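Long-range contacts in LbaCas13a H328A (C2c2) (Lachnospiraceae bacterium NK4A179, PDB 5WLH), which binds a precursor CRISPR RNA and probably uses it as a guide for cutting target RNA, as an A-cleaving Cas13a nuclease: residues S1261-Y1266 with L1366-E1371; V1297-E1302 with I1328-K1333; F1303-K1308 with E1322-R1327. All coordinates share one frame; numbering follows the deposited sequence.

Contact 1: residues S1261-Y1266 with L1366-E1371; sequences SFLGIY and LLFYPE
A helix start meets a helix end here: the first turn of helix 1262-1273 abuts the last residues of helix 1357-1368 in the C-terminal part of the chain, probably within the second HEPN domain. One direct bond crosses, from Leu1263 N to Leu1367 O (3.0 Å, 167° at the hydrogen), and it lies in the carbonyl plane. The other early amides are also served. Gly1264 N is capped by Ser1261 OG at 2.9 Å, the N-cap bond, made possible by a first torsion of 53° that sets the hydroxyl between the backbone N and carbonyl carbon. Phe1262 N donates a hydrogen bond to a water that donates to Leu1366 O and Tyr1369 O. A second water accepts from Ser1261 OG (2.6 Å) and donates to Phe1368 O and to Glu1371 OE2, a carboxylate oxygen at the edge of the Phe1368 ring. Across the joint, then, Leu1263 N is satisfied directly and Phe1262 N through water. Among the apolar side chains, Leu1263 CD1 sits 3.6 Å from the centroid of the Phe1368 ring, a CH-pi contact over the face, while Leu1263 CG rests on Leu1367 CB (3.9 Å). The Phe1262 ring turns an edge to Leu1366 O, with CD2 3.5 Å away. A cis peptide before Pro1370 follows the helix end. Around this joint, helix 1106-1145 receives Leu1366 on Leu1118, Leu1288 and Leu1292 of helix 1284-1294 touch Leu1263 and Leu1367, and strand 1321-1330 lies against Leu1367 and Phe1368.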
loop_
_atom_site.group_PDB
_atom_site.type_symbol
_atom_site.label_atom_id
_atom_site.label_comp_id
_atom_site.label_asym_id
_atom_site.label_seq_id
_atom_site.Cartn_x
_atom_site.Cartn_y
_atom_site.Cartn_z
ATOM N N SER A 1261 -2.956 18.876 -12.584
ATOM C CA SER A 1261 -2.311 18.835 -11.286
ATOM C C SER A 1261 -2.232 17.404 -10.792
ATOM O O SER A 1261 -2.893 16.508 -11.310
ATOM C CB SER A 1261 -3.097 19.667 -10.285
ATOM O OG SER A 1261 -4.440 19.230 -10.306
ATOM N N PHE A 1262 -1.405 17.204 -9.766
ATOM C CA PHE A 1262 -1.437 15.942 -9.042
ATOM C C PHE A 1262 -2.842 15.642 -8.536
ATOM O O PHE A 1262 -3.328 14.521 -8.661
ATOM C CB PHE A 1262 -0.417 15.978 -7.902
ATOM C CG PHE A 1262 0.954 15.518 -8.330
ATOM C CD1 PHE A 1262 1.157 14.204 -8.739
ATOM C CD2 PHE A 1262 2.026 16.395 -8.352
ATOM C CE1 PHE A 1262 2.414 13.759 -9.140
ATOM C CE2 PHE A 1262 3.298 15.959 -8.757
ATOM C CZ PHE A 1262 3.490 14.640 -9.146
ATOM N N LEU A 1263 -3.524 16.638 -7.961
ATOM C CA LEU A 1263 -4.893 16.395 -7.517
ATOM C C LEU A 1263 -5.791 16.001 -8.672
ATOM O O LEU A 1263 -6.685 15.165 -8.514
ATOM C CB LEU A 1263 -5.464 17.630 -6.823
ATOM C CG LEU A 1263 -5.049 17.759 -5.363
ATOM C CD1 LEU A 1263 -5.572 19.085 -4.857
ATOM C CD2 LEU A 1263 -5.615 16.619 -4.513
ATOM N N GLY A 1264 -5.582 16.607 -9.841
ATOM C CA GLY A 1264 -6.413 16.267 -10.983
ATOM C C GLY A 1264 -6.147 14.862 -11.491
ATOM O O GLY A 1264 -7.064 14.176 -11.949
ATOM N N ILE A 1265 -4.889 14.431 -11.443
ATOM C CA ILE A 1265 -4.561 13.073 -11.867
ATOM C C ILE A 1265 -5.119 12.069 -10.871
ATOM O O ILE A 1265 -5.776 11.095 -11.255
ATOM C CB ILE A 1265 -3.046 12.916 -12.040
ATOM C CG1 ILE A 1265 -2.545 13.774 -13.206
ATOM C CG2 ILE A 1265 -2.687 11.427 -12.310
ATOM C CD1 ILE A 1265 -1.074 14.189 -13.072
ATOM N N TYR A 1266 -4.879 12.305 -9.574
ATOM C CA TYR A 1266 -5.464 11.443 -8.556
ATOM C C TYR A 1266 -6.984 11.441 -8.669
ATOM O O TYR A 1266 -7.631 10.402 -8.489
ATOM C CB TYR A 1266 -5.010 11.895 -7.164
ATOM C CG TYR A 1266 -3.701 11.262 -6.753
ATOM C CD1 TYR A 1266 -2.499 11.683 -7.309
ATOM C CD2 TYR A 1266 -3.681 10.206 -5.836
ATOM C CE1 TYR A 1266 -1.288 11.074 -6.948
ATOM C CE2 TYR A 1266 -2.490 9.597 -5.471
ATOM C CZ TYR A 1266 -1.310 10.018 -6.045
ATOM O OH TYR A 1266 -0.131 9.404 -5.693
ATOM N N LEU A 1366 2.294 22.122 -4.956
ATOM C CA LEU A 1366 2.573 20.809 -5.518
ATOM C C LEU A 1366 1.286 20.096 -5.902
ATOM O O LEU A 1366 1.194 19.483 -6.974
ATOM C CB LEU A 1366 3.371 20.008 -4.488
ATOM C CG LEU A 1366 3.642 18.521 -4.636
ATOM C CD1 LEU A 1366 4.946 18.210 -3.907
ATOM C CD2 LEU A 1366 2.495 17.740 -4.041
ATOM N N LEU A 1367 0.283 20.143 -5.027
ATOM C CA LEU A 1367 -0.950 19.405 -5.288
ATOM C C LEU A 1367 -1.784 20.054 -6.374
ATOM O O LEU A 1367 -2.449 19.355 -7.154
ATOM C CB LEU A 1367 -1.773 19.295 -4.012
ATOM C CG LEU A 1367 -1.149 18.383 -2.955
ATOM C CD1 LEU A 1367 -1.875 18.598 -1.637
ATOM C CD2 LEU A 1367 -1.276 16.941 -3.420
ATOM N N PHE A 1368 -1.777 21.384 -6.436
ATOM C CA PHE A 1368 -2.757 22.114 -7.234
ATOM C C PHE A 1368 -2.222 22.627 -8.553
ATOM O O PHE A 1368 -3.013 22.831 -9.475
ATOM C CB PHE A 1368 -3.304 23.320 -6.460
ATOM C CG PHE A 1368 -4.435 22.982 -5.537
ATOM C CD1 PHE A 1368 -5.747 22.961 -6.005
ATOM C CD2 PHE A 1368 -4.194 22.669 -4.214
ATOM C CE1 PHE A 1368 -6.794 22.651 -5.156
ATOM C CE2 PHE A 1368 -5.242 22.356 -3.359
ATOM C CZ PHE A 1368 -6.534 22.345 -3.821
ATOM N N TYR A 1369 -0.924 22.890 -8.656
ATOM C CA TYR A 1369 -0.382 23.487 -9.874
ATOM C C TYR A 1369 -0.832 22.696 -11.109
ATOM O O TYR A 1369 -0.684 21.467 -11.136
ATOM C CB TYR A 1369 1.146 23.539 -9.814
ATOM C CG TYR A 1369 1.697 24.424 -10.902
ATOM C CD1 TYR A 1369 1.884 23.935 -12.186
ATOM C CD2 TYR A 1369 1.953 25.765 -10.662
ATOM C CE1 TYR A 1369 2.342 24.753 -13.196
ATOM C CE2 TYR A 1369 2.419 26.592 -11.669
ATOM C CZ TYR A 1369 2.607 26.082 -12.930
ATOM O OH TYR A 1369 3.076 26.896 -13.941
ATOM N N PRO A 1370 -1.313 23.364 -12.180
ATOM C CA PRO A 1370 -1.329 24.803 -12.493
ATOM C C PRO A 1370 -2.443 25.625 -11.844
ATOM O O PRO A 1370 -2.449 26.848 -12.017
ATOM C CB PRO A 1370 -1.503 24.811 -14.019
ATOM C CG PRO A 1370 -2.316 23.649 -14.295
ATOM C CD PRO A 1370 -1.879 22.581 -13.291
ATOM N N GLU A 1371 -3.363 24.986 -11.134
ATOM C CA GLU A 1371 -4.403 25.733 -10.441
ATOM C C GLU A 1371 -3.788 26.508 -9.283
ATOM O O GLU A 1371 -2.818 26.067 -8.658
ATOM C CB GLU A 1371 -5.506 24.790 -9.950
ATOM C CG GLU A 1371 -6.622 25.434 -9.114
ATOM C CD GLU A 1371 -7.713 24.439 -8.676
ATOM O OE1 GLU A 1371 -8.724 24.880 -8.080
ATOM O OE2 GLU A 1371 -7.564 23.218 -8.913
HETATM O O HOH W 1 -5.405 21.512 -9.528
HETATM O O HOH W 2 0.381 19.692 -9.490
#

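Contact 2: residues V1297-E1302 with I1328-K1333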
loop_
_atom_site.group_PDB
_atom_site.type_symbol
_atom_site.label_atom_id
_atom_site.label_comp_id
_atom_site.label_asym_id
_atom_site.label_seq_id
_atom_site.Cartn_x
_atom_site.Cartn_y
_atom_site.Cartn_z
ATOM N N VAL A 1297 1.770 16.503 6.883
ATOM C CA VAL A 1297 0.798 17.429 6.312
ATOM C C VAL A 1297 -0.575 16.767 6.366
ATOM O O VAL A 1297 -0.769 15.689 5.794
ATOM C CB VAL A 1297 1.173 17.806 4.871
ATOM C CG1 VAL A 1297 0.129 18.754 4.256
ATOM C CG2 VAL A 1297 2.557 18.440 4.844
ATOM N N ASN A 1298 -1.522 17.401 7.066
ATOM C CA ASN A 1298 -2.901 16.920 7.172
ATOM C C ASN A 1298 -3.763 17.674 6.178
ATOM O O ASN A 1298 -3.810 18.904 6.228
ATOM C CB ASN A 1298 -3.495 17.180 8.551
ATOM C CG ASN A 1298 -3.078 16.195 9.568
ATOM O OD1 ASN A 1298 -3.795 15.241 9.863
ATOM N ND2 ASN A 1298 -1.932 16.446 10.175
ATOM N N VAL A 1299 -4.474 16.956 5.304
ATOM C CA VAL A 1299 -5.347 17.642 4.365
ATOM C C VAL A 1299 -6.773 17.153 4.568
ATOM O O VAL A 1299 -7.010 16.002 4.948
ATOM C CB VAL A 1299 -4.887 17.476 2.896
ATOM C CG1 VAL A 1299 -3.442 17.907 2.758
ATOM C CG2 VAL A 1299 -5.095 16.038 2.396
ATOM N N ARG A 1300 -7.728 18.065 4.365
ATOM C CA ARG A 1300 -9.149 17.755 4.433
ATOM C C ARG A 1300 -9.717 17.805 3.020
ATOM O O ARG A 1300 -9.822 18.880 2.422
ATOM C CB ARG A 1300 -9.891 18.725 5.352
ATOM C CG ARG A 1300 -9.469 18.638 6.807
ATOM C CD ARG A 1300 -10.294 19.617 7.674
ATOM N NE ARG A 1300 -10.099 19.406 9.109
ATOM C CZ ARG A 1300 -9.376 20.205 9.888
ATOM N NH1 ARG A 1300 -8.779 21.271 9.369
ATOM N NH2 ARG A 1300 -9.248 19.944 11.185
ATOM N N PHE A 1301 -10.091 16.640 2.492
ATOM C CA PHE A 1301 -10.613 16.559 1.143
ATOM C C PHE A 1301 -12.033 17.079 1.070
ATOM O O PHE A 1301 -12.820 16.952 2.010
ATOM C CB PHE A 1301 -10.631 15.117 0.658
ATOM C CG PHE A 1301 -9.291 14.532 0.466
ATOM C CD1 PHE A 1301 -8.320 15.211 -0.223
ATOM C CD2 PHE A 1301 -9.030 13.236 0.920
ATOM C CE1 PHE A 1301 -7.084 14.625 -0.438
ATOM C CE2 PHE A 1301 -7.802 12.657 0.714
ATOM C CZ PHE A 1301 -6.822 13.362 0.039
ATOM N N GLU A 1302 -12.361 17.644 -0.074
ATOM C CA GLU A 1302 -13.740 17.852 -0.459
ATOM C C GLU A 1302 -13.909 17.206 -1.819
ATOM O O GLU A 1302 -13.039 17.327 -2.685
ATOM C CB GLU A 1302 -14.106 19.341 -0.504
ATOM C CG GLU A 1302 -14.014 20.048 0.847
ATOM C CD GLU A 1302 -15.223 19.817 1.749
ATOM O OE1 GLU A 1302 -15.432 20.631 2.682
ATOM O OE2 GLU A 1302 -15.959 18.826 1.540
ATOM N N ILE A 1328 -11.305 15.567 -6.676
ATOM C CA ILE A 1328 -10.821 15.627 -5.303
ATOM C C ILE A 1328 -10.140 16.969 -5.125
ATOM O O ILE A 1328 -9.204 17.308 -5.857
ATOM C CB ILE A 1328 -9.847 14.478 -5.000
ATOM C CG1 ILE A 1328 -10.516 13.115 -5.261
ATOM C CG2 ILE A 1328 -9.318 14.604 -3.594
ATOM C CD1 ILE A 1328 -9.514 11.933 -5.293
ATOM N N THR A 1329 -10.617 17.747 -4.172
ATOM C CA THR A 1329 -9.927 18.989 -3.914
ATOM C C THR A 1329 -9.763 19.068 -2.413
ATOM O O THR A 1329 -10.095 18.108 -1.703
ATOM C CB THR A 1329 -10.699 20.179 -4.490
ATOM O OG1 THR A 1329 -9.856 21.336 -4.471
ATOM C CG2 THR A 1329 -11.976 20.428 -3.702
ATOM N N ILE A 1330 -9.248 20.186 -1.929
ATOM C CA ILE A 1330 -9.005 20.370 -0.505
ATOM C C ILE A 1330 -9.889 21.514 -0.032
ATOM O O ILE A 1330 -10.073 22.493 -0.763
ATOM C CB ILE A 1330 -7.510 20.620 -0.237
ATOM C CG1 ILE A 1330 -6.722 19.354 -0.621
ATOM C CG2 ILE A 1330 -7.271 20.955 1.210
ATOM C CD1 ILE A 1330 -5.239 19.527 -0.620
ATOM N N ARG A 1331 -10.463 21.362 1.164
ATOM C CA ARG A 1331 -11.351 22.378 1.730
ATOM C C ARG A 1331 -10.721 23.762 1.609
ATOM O O ARG A 1331 -9.564 23.963 1.984
ATOM C CB ARG A 1331 -11.652 22.053 3.194
ATOM C CG ARG A 1331 -12.993 22.587 3.691
ATOM C CD ARG A 1331 -13.383 21.973 5.027
ATOM N NE ARG A 1331 -12.495 22.412 6.101
ATOM C CZ ARG A 1331 -12.679 22.128 7.387
ATOM N NH1 ARG A 1331 -13.720 21.390 7.766
ATOM N NH2 ARG A 1331 -11.820 22.579 8.296
ATOM N N GLU A 1332 -11.480 24.709 1.049
ATOM C CA GLU A 1332 -10.920 26.023 0.747
ATOM C C GLU A 1332 -10.531 26.774 2.012
ATOM O O GLU A 1332 -9.598 27.589 1.985
ATOM C CB GLU A 1332 -11.921 26.836 -0.077
ATOM C CG GLU A 1332 -12.789 25.968 -0.984
ATOM C CD GLU A 1332 -13.780 26.769 -1.812
ATOM O OE1 GLU A 1332 -13.411 27.866 -2.290
ATOM O OE2 GLU A 1332 -14.931 26.300 -1.980
ATOM N N LYS A 1333 -11.208 26.499 3.123
ATOM C CA LYS A 1333 -10.961 27.159 4.399
ATOM C C LYS A 1333 -10.453 26.133 5.403
ATOM O O LYS A 1333 -11.157 25.168 5.719
ATOM C CB LYS A 1333 -12.234 27.840 4.910
ATOM C CG LYS A 1333 -12.296 28.046 6.407
ATOM C CD LYS A 1333 -13.267 29.173 6.742
ATOM C CE LYS A 1333 -12.540 30.504 6.866
ATOM N NZ LYS A 1333 -11.569 30.506 8.000
#
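Thr1329 O is approached by three groups of the neighbouring strand: Glu1302 N bonds to it at 2.8 Å from above the carbonyl plane, Phe1301 CA makes a CA-H...O contact at 3.3 Å, and the Phe1301 ring turns its edge that way. Thr1329 N returns a bond to Glu1302 O, completing an antiparallel hydrogen-bonded pair, and beyond the non-hydrogen-bonded pair of Phe1301 and Ile1330, Arg1331 N reaches Arg1300 O almost straight (2.9 Å, 171°). These bonds tie strands 1297-1310 and 1321-1330 into a beta hairpin, at the end away from its turn, within a four-stranded antiparallel sheet where 1321-1330 is outermost. Ile1328 CG2 meets Phe1301 CD1 at 3.6 Å, and Ile1330 CD1 touches Val1299 CB. Arg1300 and Arg1331 run alongside each other, their guanidinium planes 23° apart. Arg1300 CD lies over the centre of the Arg1331 guanidinium, 3.4 Å from NH2. The like charges are close, but both groups donate to the carbonyl of Asn1334, which probably offsets their repulsion. A bend at chi2 (-80°) folds Glu1302 over Arg1331: Glu1302 OE1 touches Arg1331 CG at 3.3 Å but stays 4.8 Å from Arg1331 NE, so the charged atoms do not meet.

Contact 3: residues F1303-K1308 with E1322-R1327; sequences FVSGKK and EKECAR. With nucleotides of chain B.
Backbone bonds pair Val1304, Gly1306 and Lys1308 with Arg1327, Cys1325 and Lys1323, two to each pair, as the antiparallel arms of a beta hairpin. The bonds donated by strand 1303-1308 are fairly straight, as from Val1304 N to Arg1327 O (2.8 Å, 176°), whereas Cys1325 N stands well above the carbonyl plane of Gly1306 O. Of the packing contacts, Val1304 CG2 lies over a face of the Arg1327 guanidinium, and the extended Lys1308 chain lies on Cys1325 CB, its own CB 3.6 Å away. Between the arms, Lys1307 NZ reaches Glu1324 OE2 in a long salt bridge of 3.7 Å. Lys1308 NZ instead forms salt bridges with Glu1238 and Asp1271, and shares a water with Lys1323 NZ. Side chains of both faces meet the RNA: Phe1303, Ser1305 and Glu1324 from one, Lys1308 and Lys1323 from the other. Ser1305 OG donates to A3 N1 of chain B in a short bond (2.5 Å); Lys1323 NZ makes a weak one to A3 O4', and Glu1324 OE1 lies 3.1 Å from A3 N6. Phe1303 lays a face on A6 of chain B, CE1 3.3 Å from N7, with CB and the CG-CD2 side of the ring against the G5 sugar. Cut back to an alanine here, the side chain loses its ring, which is likely to leave the A6 base without its aromatic partner and thin the packing at G5 C4'. Ser1305 and Glu1324 meet N1 and N6 of A3 while the amines of Lys1323 and Lys1308 bond weakly to its sugar, contacts consistent with some sensitivity to an adenine.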
loop_
_atom_site.group_PDB
_atom_site.type_symbol
_atom_site.label_atom_id
_atom_site.label_comp_id
_atom_site.label_asym_id
_atom_site.label_seq_id
_atom_site.Cartn_x
_atom_site.Cartn_y
_atom_site.Cartn_z
ATOM N N PHE A 1303 -15.018 16.518 -2.000
ATOM C CA PHE A 1303 -15.281 15.806 -3.238
ATOM C C PHE A 1303 -16.299 16.599 -4.035
ATOM O O PHE A 1303 -17.438 16.773 -3.597
ATOM C CB PHE A 1303 -15.767 14.408 -2.917
ATOM C CG PHE A 1303 -14.673 13.529 -2.448
ATOM C CD1 PHE A 1303 -14.123 13.697 -1.186
ATOM C CD2 PHE A 1303 -14.130 12.584 -3.297
ATOM C CE1 PHE A 1303 -13.071 12.887 -0.758
ATOM C CE2 PHE A 1303 -13.085 11.784 -2.882
ATOM C CZ PHE A 1303 -12.571 11.927 -1.612
ATOM N N VAL A 1304 -15.870 17.102 -5.183
ATOM C CA VAL A 1304 -16.705 17.988 -5.977
ATOM C C VAL A 1304 -16.643 17.502 -7.411
ATOM O O VAL A 1304 -16.360 16.326 -7.660
ATOM C CB VAL A 1304 -16.255 19.453 -5.826
ATOM C CG1 VAL A 1304 -16.479 19.908 -4.399
ATOM C CG2 VAL A 1304 -14.798 19.612 -6.187
ATOM N N SER A 1305 -16.922 18.378 -8.363
ATOM C CA SER A 1305 -17.086 17.952 -9.739
ATOM C C SER A 1305 -16.094 18.672 -10.629
ATOM O O SER A 1305 -15.833 19.869 -10.453
ATOM C CB SER A 1305 -18.515 18.203 -10.236
ATOM O OG SER A 1305 -19.437 17.392 -9.533
ATOM N N GLY A 1306 -15.539 17.926 -11.570
ATOM C CA GLY A 1306 -14.695 18.439 -12.622
ATOM C C GLY A 1306 -15.207 17.937 -13.958
ATOM O O GLY A 1306 -16.383 17.641 -14.119
ATOM N N LYS A 1307 -14.289 17.822 -14.906
ATOM C CA LYS A 1307 -14.611 17.453 -16.273
ATOM C C LYS A 1307 -13.687 16.337 -16.715
ATOM O O LYS A 1307 -12.544 16.244 -16.269
ATOM C CB LYS A 1307 -14.449 18.639 -17.247
ATOM C CG LYS A 1307 -15.279 19.871 -16.905
ATOM C CD LYS A 1307 -16.755 19.589 -17.102
ATOM C CE LYS A 1307 -17.621 20.770 -16.683
ATOM N NZ LYS A 1307 -19.021 20.328 -16.444
ATOM N N LYS A 1308 -14.182 15.513 -17.629
ATOM C CA LYS A 1308 -13.350 14.507 -18.264
ATOM C C LYS A 1308 -13.848 14.307 -19.685
ATOM O O LYS A 1308 -15.031 14.504 -19.972
ATOM C CB LYS A 1308 -13.382 13.182 -17.499
ATOM C CG LYS A 1308 -14.745 12.529 -17.459
ATOM C CD LYS A 1308 -14.662 11.120 -16.839
ATOM C CE LYS A 1308 -16.041 10.562 -16.570
ATOM N NZ LYS A 1308 -16.035 9.134 -16.120
ATOM N N GLU A 1322 -17.267 15.778 -23.650
ATOM C CA GLU A 1322 -16.897 16.105 -22.279
ATOM C C GLU A 1322 -18.044 15.810 -21.322
ATOM O O GLU A 1322 -19.219 15.950 -21.668
ATOM C CB GLU A 1322 -16.497 17.577 -22.170
ATOM C CG GLU A 1322 -15.705 17.915 -20.921
ATOM C CD GLU A 1322 -15.507 19.405 -20.749
ATOM O OE1 GLU A 1322 -16.520 20.142 -20.744
ATOM O OE2 GLU A 1322 -14.338 19.832 -20.614
ATOM N N LYS A 1323 -17.699 15.409 -20.101
ATOM C CA LYS A 1323 -18.729 15.141 -19.113
ATOM C C LYS A 1323 -18.156 15.372 -17.722
ATOM O O LYS A 1323 -16.968 15.651 -17.562
ATOM C CB LYS A 1323 -19.304 13.733 -19.288
ATOM C CG LYS A 1323 -18.482 12.622 -18.672
ATOM C CD LYS A 1323 -19.277 11.318 -18.632
ATOM C CE LYS A 1323 -20.163 11.242 -17.407
ATOM N NZ LYS A 1323 -20.904 9.960 -17.336
ATOM N N GLU A 1324 -19.026 15.290 -16.719
ATOM C CA GLU A 1324 -18.593 15.522 -15.346
ATOM C C GLU A 1324 -17.680 14.388 -14.867
ATOM O O GLU A 1324 -17.772 13.250 -15.327
ATOM C CB GLU A 1324 -19.797 15.661 -14.425
ATOM C CG GLU A 1324 -20.788 16.717 -14.887
ATOM C CD GLU A 1324 -21.158 17.680 -13.789
ATOM O OE1 GLU A 1324 -22.291 17.572 -13.268
ATOM O OE2 GLU A 1324 -20.313 18.539 -13.444
ATOM N N CYS A 1325 -16.778 14.722 -13.947
ATOM C CA CYS A 1325 -15.776 13.788 -13.444
ATOM C C CYS A 1325 -15.604 14.055 -11.959
ATOM O O CYS A 1325 -15.744 15.198 -11.523
ATOM C CB CYS A 1325 -14.429 13.987 -14.161
ATOM S SG CYS A 1325 -13.061 12.887 -13.624
ATOM N N ALA A 1326 -15.329 13.001 -11.176
ATOM C CA ALA A 1326 -14.988 13.234 -9.772
ATOM C C ALA A 1326 -13.828 14.211 -9.695
ATOM O O ALA A 1326 -12.872 14.126 -10.468
ATOM C CB ALA A 1326 -14.598 11.930 -9.070
ATOM N N ARG A 1327 -13.898 15.141 -8.745
ATOM C CA ARG A 1327 -12.793 16.061 -8.514
ATOM C C ARG A 1327 -12.492 16.043 -7.026
ATOM O O ARG A 1327 -13.345 16.412 -6.211
ATOM C CB ARG A 1327 -13.119 17.480 -8.989
ATOM C CG ARG A 1327 -11.955 18.443 -8.801
ATOM C CD ARG A 1327 -12.063 19.635 -9.749
ATOM N NE ARG A 1327 -12.664 20.770 -9.069
ATOM C CZ ARG A 1327 -11.996 21.571 -8.246
ATOM N NH1 ARG A 1327 -12.622 22.573 -7.653
ATOM N NH2 ARG A 1327 -10.702 21.368 -8.021
ATOM P P A B 3 -23.145 6.651 -14.888
ATOM O OP1 A B 3 -23.153 6.097 -13.507
ATOM O OP2 A B 3 -24.402 7.134 -15.515
ATOM O "O5'" A B 3 -22.143 7.874 -15.000
ATOM C "C5'" A B 3 -21.837 8.640 -13.875
ATOM C "C4'" A B 3 -20.362 8.896 -13.805
ATOM O "O4'" A B 3 -20.090 10.173 -14.439
ATOM C "C3'" A B 3 -19.856 9.042 -12.381
ATOM O "O3'" A B 3 -19.460 7.797 -11.833
ATOM C "C2'" A B 3 -18.747 10.064 -12.506
ATOM O "O2'" A B 3 -17.582 9.455 -13.042
ATOM C "C1'" A B 3 -19.328 10.979 -13.584
ATOM N N9 A B 3 -20.246 11.994 -13.039
ATOM C C8 A B 3 -21.593 12.132 -13.333
ATOM N N7 A B 3 -22.164 13.146 -12.724
ATOM C C5 A B 3 -21.125 13.706 -11.983
ATOM C C6 A B 3 -21.065 14.823 -11.132
ATOM N N6 A B 3 -22.133 15.577 -10.856
ATOM N N1 A B 3 -19.878 15.135 -10.557
ATOM C C2 A B 3 -18.819 14.363 -10.838
ATOM N N3 A B 3 -18.756 13.291 -11.628
ATOM C C4 A B 3 -19.946 13.015 -12.174
ATOM P P A B 6 -18.920 9.525 0.279
ATOM O OP1 A B 6 -20.075 9.075 -0.513
ATOM O OP2 A B 6 -19.061 9.878 1.723
ATOM O "O5'" A B 6 -17.801 8.379 0.214
ATOM C "C5'" A B 6 -17.595 7.627 -0.982
ATOM C "C4'" A B 6 -16.130 7.268 -1.160
ATOM O "O4'" A B 6 -15.362 8.470 -1.369
ATOM C "C3'" A B 6 -15.458 6.617 0.039
ATOM O "O3'" A B 6 -15.705 5.233 0.094
ATOM C "C2'" A B 6 -13.994 6.962 -0.169
ATOM O "O2'" A B 6 -13.448 6.159 -1.215
ATOM C "C1'" A B 6 -14.116 8.374 -0.718
ATOM N N9 A B 6 -14.076 9.411 0.323
ATOM C C8 A B 6 -15.066 10.315 0.622
ATOM N N7 A B 6 -14.730 11.159 1.562
ATOM C C5 A B 6 -13.428 10.787 1.885
ATOM C C6 A B 6 -12.515 11.296 2.807
ATOM N N6 A B 6 -12.798 12.341 3.601
ATOM N N1 A B 6 -11.293 10.707 2.873
ATOM C C2 A B 6 -11.020 9.663 2.076
ATOM N N3 A B 6 -11.816 9.085 1.176
ATOM C C4 A B 6 -13.008 9.710 1.122
ATOM P P G B 5 -18.160 8.321 -4.910
ATOM O OP1 G B 5 -17.224 7.357 -4.267
ATOM O OP2 G B 5 -19.542 7.888 -5.249
ATOM O "O5'" G B 5 -18.306 9.595 -3.990
ATOM C "C5'" G B 5 -17.176 10.275 -3.476
ATOM C "C4'" G B 5 -17.625 11.498 -2.713
ATOM O "O4'" G B 5 -18.217 12.445 -3.644
ATOM C "C3'" G B 5 -18.723 11.269 -1.681
ATOM O "O3'" G B 5 -18.230 10.781 -0.443
ATOM C "C2'" G B 5 -19.345 12.655 -1.560
ATOM O "O2'" G B 5 -18.510 13.489 -0.769
ATOM C "C1'" G B 5 -19.288 13.131 -3.013
ATOM N N9 G B 5 -20.526 12.789 -3.736
ATOM C C8 G B 5 -20.788 11.633 -4.433
ATOM N N7 G B 5 -21.978 11.608 -4.979
ATOM C C5 G B 5 -22.532 12.831 -4.614
ATOM C C6 G B 5 -23.812 13.369 -4.909
ATOM O O6 G B 5 -24.715 12.840 -5.567
ATOM N N1 G B 5 -23.969 14.626 -4.336
ATOM C C2 G B 5 -23.018 15.281 -3.583
ATOM N N2 G B 5 -23.347 16.493 -3.121
ATOM N N3 G B 5 -21.814 14.794 -3.287
ATOM C C4 G B 5 -21.657 13.567 -3.838
HETATM O O HOH W 3 -18.697 8.064 -17.047
#

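In the fold
Contacts 2 and 3 are consecutive lengths of one hairpin, their centres about 17 Å apart, and join where Ile1328 CG1 touches Phe1303 CE2 at 3.7 Å. Both are nested in the chain between the two segments of contact 1, which brings helices 1262-1273 and 1357-1368 together beside the hairpin. Contact 1 centres about 12 Å from contact 2 and 14 Å from contact 3; Leu1367 CD1 packs on Ile1330 CD1 at 3.6 Å, while Glu1371 and Arg1327 form a weak, long ion pair. Nearness to the RNA falls from contact 3, which touches it directly, through contact 2, whose nearest atom is about 4 Å away, to contact 1 at about 9 Å.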